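Local coordinates for protein hydrolase (Thermus thermophilus, PDB 1UFO) that is probably a hydrolase of the alpha/beta hydrolase fold, thought to use a serine nucleophile on substrates that have not been established, at residues R76-V81 against F140-P145. Residues are numbered along the deposited sequence; the frame is centred on the assembly and turned at random.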
ATOM      1  N   ARG A  76      21.363 -30.225   1.982  1.00 17.28           N
ATOM      2  CA  ARG A  76      22.106 -28.960   1.904  1.00 17.73           C
ATOM      3  C   ARG A  76      21.281 -27.880   1.175  1.00 17.26           C
ATOM      4  O   ARG A  76      21.830 -26.858   0.688  1.00 17.15           O
ATOM      5  CB  ARG A  76      23.413 -29.155   1.134  1.00 19.08           C
ATOM      6  CG  ARG A  76      24.376 -30.210   1.761  1.00 22.12           C
ATOM      7  CD  ARG A  76      24.878 -29.670   3.073  1.00 24.33           C
ATOM      8  NE  ARG A  76      25.771 -30.604   3.780  1.00 29.03           N
ATOM      9  CZ  ARG A  76      27.031 -30.325   4.098  1.00 29.30           C
ATOM     10  NH1 ARG A  76      27.552 -29.152   3.773  1.00 28.04           N
ATOM     11  NH2 ARG A  76      27.793 -31.236   4.715  1.00 30.43           N
ATOM     12  N   TYR A  77      19.984 -28.080   1.106  1.00 16.58           N
ATOM     13  CA  TYR A  77      19.123 -27.089   0.432  1.00 16.41           C
ATOM     14  C   TYR A  77      19.271 -25.666   0.914  1.00 16.42           C
ATOM     15  O   TYR A  77      19.596 -24.761   0.118  1.00 14.28           O
ATOM     16  CB  TYR A  77      17.674 -27.499   0.583  1.00 15.44           C
ATOM     17  CG  TYR A  77      16.679 -26.495   0.005  1.00 16.18           C
ATOM     18  CD1 TYR A  77      16.659 -26.220  -1.360  1.00 15.19           C
ATOM     19  CD2 TYR A  77      15.683 -25.939   0.816  1.00 17.38           C
ATOM     20  CE1 TYR A  77      15.624 -25.406  -1.911  1.00 18.30           C
ATOM     21  CE2 TYR A  77      14.656 -25.151   0.296  1.00 18.50           C
ATOM     22  CZ  TYR A  77      14.642 -24.891  -1.081  1.00 19.09           C
ATOM     23  OH  TYR A  77      13.617 -24.127  -1.626  1.00 20.51           O
ATOM     24  N   VAL A  78      19.104 -25.481   2.216  1.00 16.06           N
ATOM     25  CA  VAL A  78      19.136 -24.139   2.794  1.00 16.98           C
ATOM     26  C   VAL A  78      20.508 -23.542   2.595  1.00 16.67           C
ATOM     27  O   VAL A  78      20.632 -22.331   2.215  1.00 16.10           O
ATOM     28  CB  VAL A  78      18.755 -24.178   4.282  1.00 17.92           C
ATOM     29  CG1 VAL A  78      19.029 -22.832   4.925  1.00 20.16           C
ATOM     30  CG2 VAL A  78      17.278 -24.553   4.446  1.00 18.82           C
ATOM     31  N   GLU A  79      21.554 -24.346   2.868  1.00 16.01           N
ATOM     32  CA  GLU A  79      22.908 -23.863   2.672  1.00 15.16           C
ATOM     33  C   GLU A  79      23.092 -23.337   1.239  1.00 14.63           C
ATOM     34  O   GLU A  79      23.665 -22.265   1.020  1.00 14.77           O
ATOM     35  CB  GLU A  79      23.873 -25.031   2.894  1.00 16.36           C
ATOM     36  CG  GLU A  79      25.305 -24.678   2.769  1.00 19.91           C
ATOM     37  CD  GLU A  79      26.199 -25.847   3.132  1.00 21.02           C
ATOM     38  OE1 GLU A  79      26.847 -25.701   4.138  1.00 21.95           O
ATOM     39  OE2 GLU A  79      26.229 -26.842   2.394  1.00 24.39           O
ATOM     40  N   GLU A  80      22.647 -24.142   0.281  1.00 14.48           N
ATOM     41  CA  GLU A  80      22.820 -23.764  -1.122  1.00 13.28           C
ATOM     42  C   GLU A  80      21.950 -22.549  -1.526  1.00 13.23           C
ATOM     43  O   GLU A  80      22.383 -21.665  -2.326  1.00 12.24           O
ATOM     44  CB  GLU A  80      22.522 -24.988  -1.995  1.00 15.47           C
ATOM     45  CG  GLU A  80      23.723 -25.958  -1.846  1.00 18.05           C
ATOM     46  CD  GLU A  80      23.581 -27.266  -2.629  1.00 23.46           C
ATOM     47  OE1 GLU A  80      24.378 -28.191  -2.286  1.00 24.68           O
ATOM     48  OE2 GLU A  80      22.719 -27.368  -3.536  1.00 26.01           O
ATOM     49  N   VAL A  81      20.773 -22.456  -0.928  1.00 11.42           N
ATOM     50  CA  VAL A  81      19.882 -21.320  -1.240  1.00 12.50           C
ATOM     51  C   VAL A  81      20.557 -20.039  -0.750  1.00 12.06           C
ATOM     52  O   VAL A  81      20.624 -19.037  -1.502  1.00 11.33           O
ATOM     53  CB  VAL A  81      18.517 -21.514  -0.530  1.00 11.63           C
ATOM     54  CG1 VAL A  81      17.730 -20.169  -0.493  1.00 12.96           C
ATOM     55  CG2 VAL A  81      17.692 -22.531  -1.277  1.00 12.45           C
ATOM     56  N   PHE A 140      14.669 -11.904   7.306  1.00 10.96           N
ATOM     57  CA  PHE A 140      15.229 -12.999   8.023  1.00 11.16           C
ATOM     58  C   PHE A 140      15.252 -14.184   7.103  1.00 10.90           C
ATOM     59  O   PHE A 140      14.361 -14.364   6.274  1.00 11.48           O
ATOM     60  CB  PHE A 140      14.374 -13.410   9.234  1.00 11.65           C
ATOM     61  CG  PHE A 140      14.406 -12.416  10.363  1.00 12.35           C
ATOM     62  CD1 PHE A 140      13.582 -11.271  10.380  1.00 11.59           C
ATOM     63  CD2 PHE A 140      15.302 -12.609  11.401  1.00 13.78           C
ATOM     64  CE1 PHE A 140      13.694 -10.336  11.443  1.00 13.55           C
ATOM     65  CE2 PHE A 140      15.410 -11.697  12.448  1.00 14.59           C
ATOM     66  CZ  PHE A 140      14.627 -10.564  12.486  1.00 14.33           C
ATOM     67  N   PRO A 141      16.273 -15.062   7.262  1.00 13.22           N
ATOM     68  CA  PRO A 141      16.346 -16.268   6.436  1.00 14.55           C
ATOM     69  C   PRO A 141      15.265 -17.226   6.916  1.00 15.31           C
ATOM     70  O   PRO A 141      14.744 -17.072   8.011  1.00 16.45           O
ATOM     71  CB  PRO A 141      17.740 -16.825   6.686  1.00 15.29           C
ATOM     72  CG  PRO A 141      17.996 -16.418   8.126  1.00 14.70           C
ATOM     73  CD  PRO A 141      17.404 -14.966   8.205  1.00 14.13           C
HETATM   74  N   MSE A 142      14.871 -18.109   6.025  1.00 15.41           N
HETATM   75  CA  MSE A 142      13.813 -19.037   6.377  1.00 15.40           C
HETATM   76  C   MSE A 142      14.085 -19.831   7.614  1.00 17.51           C
HETATM   77  O   MSE A 142      15.206 -20.102   8.022  1.00 17.37           O
HETATM   78  CB  MSE A 142      13.546 -19.999   5.204  1.00 16.60           C
HETATM   79  CG  MSE A 142      14.693 -21.013   4.973  1.00 17.88           C
HETATM   80 SE   MSE A 142      14.319 -22.180   3.462  1.00 24.88          SE
HETATM   81  CE  MSE A 142      15.173 -21.200   2.134  1.00 23.62           C
ATOM     82  N   LYS A 143      13.001 -20.232   8.249  1.00 20.08           N
ATOM     83  CA  LYS A 143      13.143 -21.093   9.407  1.00 20.86           C
ATOM     84  C   LYS A 143      13.881 -22.338   8.927  1.00 19.93           C
ATOM     85  O   LYS A 143      13.519 -22.909   7.916  1.00 20.91           O
ATOM     86  CB  LYS A 143      11.730 -21.410   9.901  1.00 22.58           C
ATOM     87  CG  LYS A 143      10.883 -20.144   9.746  1.00 27.49           C
ATOM     88  CD  LYS A 143       9.648 -20.041  10.643  1.00 32.06           C
ATOM     89  CE  LYS A 143       8.533 -19.202   9.919  1.00 29.24           C
ATOM     90  NZ  LYS A 143       8.050 -19.907   8.732  1.00 32.47           N
ATOM     91  N   LEU A 144      14.868 -22.795   9.705  1.00 20.90           N
ATOM     92  CA  LEU A 144      15.687 -23.940   9.320  1.00 22.40           C
ATOM     93  C   LEU A 144      14.948 -25.254   9.476  1.00 22.86           C
ATOM     94  O   LEU A 144      14.669 -25.661  10.592  1.00 24.67           O
ATOM     95  CB  LEU A 144      16.977 -23.959  10.158  1.00 24.52           C
ATOM     96  CG  LEU A 144      18.063 -24.763   9.466  1.00 27.25           C
ATOM     97  CD1 LEU A 144      18.606 -24.017   8.291  1.00 29.39           C
ATOM     98  CD2 LEU A 144      19.220 -25.046  10.486  1.00 30.99           C
ATOM     99  N   PRO A 145      14.628 -25.934   8.373  1.00 22.12           N
ATOM    100  CA  PRO A 145      13.885 -27.217   8.479  1.00 23.07           C
ATOM    101  C   PRO A 145      14.747 -28.280   9.099  1.00 23.52           C
ATOM    102  O   PRO A 145      15.949 -28.249   8.977  1.00 23.74           O
ATOM    103  CB  PRO A 145      13.562 -27.579   7.044  1.00 23.10           C
ATOM    104  CG  PRO A 145      13.893 -26.260   6.200  1.00 22.99           C
ATOM    105  CD  PRO A 145      14.990 -25.631   6.987  1.00 23.83           C
TER
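V78 divides its two methyls between neighbouring residues of the loop 140-145, CG1 lying 3.6 Å from L144 CD1 and CG2 butting against P145 CD, also at 3.6 Å. The same CG2 methyl touches M142 SE at 3.9 Å, the two side chains running antiparallel as they pass. With CG1 anti to the backbone N (chi1 170°), the valine leaves CG2 beside that N, where proline and selenomethionine both reach it. M142 is extended as far as its selenium and then bends at chi3 (93°), which brings CE within 3.8 Å of V81 CG1, one helical turn on. Its selenium also makes an oblique Met-aromatic contact with Y77, 5.5 Å from the ring centroid, while V81 CG2 packs over one face of that ring near the rim. Helix 77-103 starts against the excursion between strands 132-135 and 175-180, consistent with the cap-forming insertion found here in many alpha/beta hydrolases; Y159 of its helix 153-160 touches both V78 and L144. Polar ties run beside this apolar patch: Y82 OH bonds to M142 N and Q148 OE1 accepts from V78 N. No hydrogen bond or salt bridge joins the two segments directly, so their direct fit probably rests on dispersion and on water kept from the buried V78 and V81.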